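Putative NADPH-dependent oxidoreductase (Desulfitobacterium hafniense DCB-2, PDB 3DB2) is a putative oxidoreductase that probably binds NADPH through its Rossmann-fold domain and uses it in a redox reaction on a substrate not yet identified. Local coordinates at residues K119-G130 against V300-V310. Numbering follows the deposited sequence.
Sequences KFLCGHSSRRLG and VDHLRVEVEEV
Arg128 reaches across to Glu309 with both terminal nitrogens, NH1 to OE1 at 2.9 Å and NH2 to OE2 at 2.8 Å, in an end-on salt bridge. It ties the 3-10 segment 126-128, just past strand 120-123 of the Rossmann sheet, to helix 302-310, which runs nearly antiparallel to that strand (167°). The fit is not flat: guanidinium and carboxylate planes stand 77° apart, and both oxygens are met from above the carboxylate plane. On its way there the arginine is packed along the helix. Its CD rests on Val305 CG2, and Glu306 CA lies over one face of the guanidinium, off toward its rim. With an alanine in place of Arg128, Glu309 would probably lose its positive mate and a gap would open beside Val305.

Beyond the bridge, one water accepts from Arg128 NE at 2.8 Å and donates to His124 O and Glu306 OE1, so it links Arg128 to Glu306, whose OE1 is not in direct contact with the guanidinium. Glu306 CG sits between its backbone N and carbonyl carbon (chi1 84°), and the extended chain beyond carries OE1 close over Gly123, which has no CB to obstruct it. Both glutamates have a second partner: Tyr94 OH is hydrogen-bonded to Glu306 OE2, and Glu321 N donates to Glu309 OE2. Towards the strand's start, Leu121 CB meets Val310 CG2 at 3.6 Å in an apolar contact.

At the other end, the Leu129 and His302 side chains lie side by side, pointing the same way, with Leu129 CD2 3.6 Å from His302 CD2, and Val300 packs against the Arg128 carbonyl. His302 NE2 is hydrogen-bonded to Trp261 O, while at the ring's edge ND1 shares a 2.7 Å hydrogen bond with Ser125 OG.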
loop_
_atom_site.group_PDB
_atom_site.type_symbol
_atom_site.label_atom_id
_atom_site.label_comp_id
_atom_site.label_asym_id
_atom_site.label_seq_id
_atom_site.Cartn_x
_atom_site.Cartn_y
_atom_site.Cartn_z
ATOM N N LYS C 119 5.275 33.862 15.834
ATOM C CA LYS C 119 5.547 32.951 14.768
ATOM C C LYS C 119 5.756 31.552 15.371
ATOM O O LYS C 119 6.357 31.350 16.429
ATOM C CB LYS C 119 6.770 33.317 13.945
ATOM C CG LYS C 119 6.713 34.721 13.362
ATOM C CD LYS C 119 5.297 35.124 12.974
ATOM C CE LYS C 119 5.371 36.353 12.062
ATOM N NZ LYS C 119 4.102 36.531 11.300
ATOM N N PHE C 120 5.241 30.577 14.651
ATOM C CA PHE C 120 5.282 29.177 15.060
ATOM C C PHE C 120 5.511 28.292 13.843
ATOM O O PHE C 120 4.741 28.483 12.892
ATOM C CB PHE C 120 3.985 28.834 15.762
ATOM C CG PHE C 120 3.840 27.357 16.097
ATOM C CD1 PHE C 120 4.354 26.897 17.302
ATOM C CD2 PHE C 120 3.215 26.453 15.250
ATOM C CE1 PHE C 120 4.273 25.560 17.609
ATOM C CE2 PHE C 120 3.134 25.110 15.557
ATOM C CZ PHE C 120 3.657 24.677 16.752
ATOM N N LEU C 121 6.443 27.365 13.954
ATOM C CA LEU C 121 6.599 26.254 13.001
ATOM C C LEU C 121 6.726 24.964 13.801
ATOM O O LEU C 121 7.503 24.832 14.753
ATOM C CB LEU C 121 7.744 26.486 12.023
ATOM C CG LEU C 121 8.026 25.429 10.956
ATOM C CD1 LEU C 121 6.882 25.333 9.961
ATOM C CD2 LEU C 121 9.327 25.717 10.204
ATOM N N CYS C 122 5.938 23.955 13.413
ATOM C CA CYS C 122 6.139 22.591 13.911
ATOM C C CYS C 122 6.845 21.829 12.796
ATOM O O CYS C 122 6.273 21.608 11.734
ATOM C CB CYS C 122 4.823 21.940 14.315
ATOM S SG CYS C 122 5.072 20.257 14.911
ATOM N N GLY C 123 8.098 21.464 12.933
ATOM C CA GLY C 123 8.967 20.974 11.927
ATOM C C GLY C 123 8.711 19.561 11.459
ATOM O O GLY C 123 9.274 18.623 11.986
ATOM N N HIS C 124 7.907 19.422 10.406
ATOM C CA HIS C 124 7.789 18.248 9.547
ATOM C C HIS C 124 8.601 18.504 8.276
ATOM O O HIS C 124 8.112 19.141 7.351
ATOM C CB HIS C 124 6.337 17.985 9.180
ATOM C CG HIS C 124 5.371 18.002 10.309
ATOM N ND1 HIS C 124 5.049 19.107 11.049
ATOM C CD2 HIS C 124 4.638 16.991 10.811
ATOM C CE1 HIS C 124 4.165 18.790 11.961
ATOM N NE2 HIS C 124 3.892 17.508 11.837
ATOM N N SER C 125 9.860 18.071 8.207
ATOM C CA SER C 125 10.730 18.628 7.168
ATOM C C SER C 125 10.728 17.825 5.888
ATOM O O SER C 125 11.295 18.300 4.919
ATOM C CB SER C 125 12.182 18.735 7.690
ATOM O OG SER C 125 12.754 17.435 7.821
ATOM N N SER C 126 10.137 16.635 5.885
ATOM C CA SER C 126 10.079 15.802 4.686
ATOM C C SER C 126 9.461 16.500 3.483
ATOM O O SER C 126 9.872 16.293 2.335
ATOM C CB SER C 126 9.297 14.478 4.983
ATOM O OG SER C 126 9.529 13.551 3.941
ATOM N N ARG C 127 8.421 17.317 3.714
ATOM C CA ARG C 127 7.728 18.014 2.653
ATOM C C ARG C 127 8.672 19.015 1.974
ATOM O O ARG C 127 8.385 19.404 0.849
ATOM C CB ARG C 127 6.476 18.765 3.107
ATOM C CG ARG C 127 6.648 19.877 4.106
ATOM C CD ARG C 127 5.475 20.822 4.093
ATOM N NE ARG C 127 4.333 20.316 4.866
ATOM C CZ ARG C 127 3.161 20.961 4.833
ATOM N NH1 ARG C 127 3.014 22.051 4.102
ATOM N NH2 ARG C 127 2.093 20.555 5.511
ATOM N N ARG C 128 9.754 19.366 2.650
ATOM C CA ARG C 128 10.716 20.319 2.124
ATOM C C ARG C 128 11.730 19.692 1.173
ATOM O O ARG C 128 12.408 20.414 0.421
ATOM C CB ARG C 128 11.480 20.991 3.266
ATOM C CG ARG C 128 10.643 21.443 4.439
ATOM C CD ARG C 128 11.079 22.783 4.961
ATOM N NE ARG C 128 9.995 23.358 5.743
ATOM C CZ ARG C 128 9.329 24.482 5.634
ATOM N NH1 ARG C 128 9.592 25.340 4.684
ATOM N NH2 ARG C 128 8.370 24.754 6.511
ATOM N N LEU C 129 11.862 18.367 1.204
ATOM C CA LEU C 129 12.808 17.699 0.329
ATOM C C LEU C 129 12.548 18.089 -1.125
ATOM O O LEU C 129 11.393 18.330 -1.453
ATOM C CB LEU C 129 12.714 16.191 0.495
ATOM C CG LEU C 129 13.299 15.614 1.797
ATOM C CD1 LEU C 129 12.934 14.158 1.962
ATOM C CD2 LEU C 129 14.821 15.768 1.796
ATOM N N GLY C 130 13.598 18.148 -1.945
ATOM C CA GLY C 130 13.408 18.544 -3.343
ATOM C C GLY C 130 12.463 17.546 -4.012
ATOM O O GLY C 130 11.684 17.906 -4.873
ATOM N N VAL C 300 17.489 19.949 -1.421
ATOM C CA VAL C 300 17.115 20.959 -0.458
ATOM C C VAL C 300 17.530 20.449 0.916
ATOM O O VAL C 300 17.176 19.295 1.237
ATOM C CB VAL C 300 15.589 21.210 -0.447
ATOM C CG1 VAL C 300 15.187 22.258 0.573
ATOM C CG2 VAL C 300 15.127 21.594 -1.835
ATOM N N ASP C 301 18.238 21.291 1.642
ATOM C CA ASP C 301 18.670 21.053 3.018
ATOM C C ASP C 301 17.440 21.197 3.929
ATOM O O ASP C 301 17.179 22.265 4.480
ATOM C CB ASP C 301 19.781 21.999 3.460
ATOM C CG ASP C 301 20.413 21.561 4.774
ATOM O OD1 ASP C 301 19.688 20.939 5.573
ATOM O OD2 ASP C 301 21.620 21.800 5.017
ATOM N N HIS C 302 16.698 20.103 4.038
ATOM C CA HIS C 302 15.362 20.106 4.659
ATOM C C HIS C 302 15.387 20.628 6.082
ATOM O O HIS C 302 14.476 21.338 6.518
ATOM C CB HIS C 302 14.779 18.713 4.542
ATOM C CG HIS C 302 15.432 17.555 5.210
ATOM N ND1 HIS C 302 15.002 17.026 6.414
ATOM C CD2 HIS C 302 16.502 16.809 4.851
ATOM C CE1 HIS C 302 15.770 16.009 6.748
ATOM N NE2 HIS C 302 16.700 15.854 5.813
ATOM N N LEU C 303 16.447 20.309 6.838
ATOM C CA LEU C 303 16.439 20.724 8.253
ATOM C C LEU C 303 16.847 22.185 8.356
ATOM O O LEU C 303 16.316 22.988 9.119
ATOM C CB LEU C 303 17.376 19.821 9.068
ATOM C CG LEU C 303 17.074 18.330 9.055
ATOM C CD1 LEU C 303 18.068 17.593 9.943
ATOM C CD2 LEU C 303 15.646 18.083 9.510
ATOM N N ARG C 304 17.826 22.598 7.549
ATOM C CA ARG C 304 18.255 23.990 7.552
ATOM C C ARG C 304 17.174 24.943 7.079
ATOM O O ARG C 304 16.896 25.961 7.712
ATOM C CB ARG C 304 19.477 24.152 6.641
ATOM C CG ARG C 304 19.913 25.590 6.444
ATOM C CD ARG C 304 21.259 25.640 5.726
ATOM N NE ARG C 304 21.623 27.010 5.373
ATOM C CZ ARG C 304 22.703 27.362 4.692
ATOM N NH1 ARG C 304 23.577 26.483 4.244
ATOM N NH2 ARG C 304 22.926 28.643 4.432
ATOM N N VAL C 305 16.532 24.613 5.952
ATOM C CA VAL C 305 15.547 25.540 5.393
ATOM C C VAL C 305 14.338 25.682 6.308
ATOM O O VAL C 305 13.729 26.761 6.295
ATOM C CB VAL C 305 15.067 25.181 3.981
ATOM C CG1 VAL C 305 16.236 25.219 3.017
ATOM C CG2 VAL C 305 14.355 23.825 3.970
ATOM N N GLU C 306 13.981 24.676 7.084
ATOM C CA GLU C 306 12.777 24.830 7.916
ATOM C C GLU C 306 12.985 25.812 9.068
ATOM O O GLU C 306 12.074 26.581 9.384
ATOM C CB GLU C 306 12.282 23.479 8.392
ATOM C CG GLU C 306 12.877 22.830 9.613
ATOM C CD GLU C 306 12.235 21.495 9.988
ATOM O OE1 GLU C 306 11.016 21.302 9.810
ATOM O OE2 GLU C 306 12.957 20.610 10.482
ATOM N N VAL C 307 14.177 25.811 9.665
ATOM C CA VAL C 307 14.518 26.805 10.692
ATOM C C VAL C 307 14.657 28.197 10.088
ATOM O O VAL C 307 14.174 29.206 10.625
ATOM C CB VAL C 307 15.786 26.367 11.457
ATOM C CG1 VAL C 307 16.098 27.329 12.603
ATOM C CG2 VAL C 307 15.621 24.931 11.975
ATOM N N GLU C 308 15.294 28.299 8.922
ATOM C CA GLU C 308 15.460 29.541 8.195
ATOM C C GLU C 308 14.138 30.223 7.819
ATOM O O GLU C 308 14.060 31.454 7.747
ATOM C CB GLU C 308 16.264 29.354 6.897
ATOM C CG GLU C 308 17.768 29.227 7.168
ATOM C CD GLU C 308 18.540 28.960 5.893
ATOM O OE1 GLU C 308 17.946 28.543 4.865
ATOM O OE2 GLU C 308 19.769 29.162 5.896
ATOM N N GLU C 309 13.106 29.416 7.576
ATOM C CA GLU C 309 11.799 29.943 7.225
ATOM C C GLU C 309 11.244 30.734 8.408
ATOM O O GLU C 309 10.552 31.749 8.299
ATOM C CB GLU C 309 10.841 28.803 6.895
ATOM C CG GLU C 309 9.360 29.133 6.973
ATOM C CD GLU C 309 8.497 28.144 6.211
ATOM O OE1 GLU C 309 8.638 28.033 4.969
ATOM O OE2 GLU C 309 7.693 27.461 6.863
ATOM N N VAL C 310 11.514 30.242 9.623
ATOM C CA VAL C 310 10.959 30.975 10.778
ATOM C C VAL C 310 11.635 32.353 10.862
ATOM O O VAL C 310 10.975 33.364 11.079
ATOM C CB VAL C 310 11.087 30.212 12.094
ATOM C CG1 VAL C 310 10.404 30.971 13.237
ATOM C CG2 VAL C 310 10.464 28.827 11.983
HETATM O O HOH W 1 8.847 22.043 7.879
#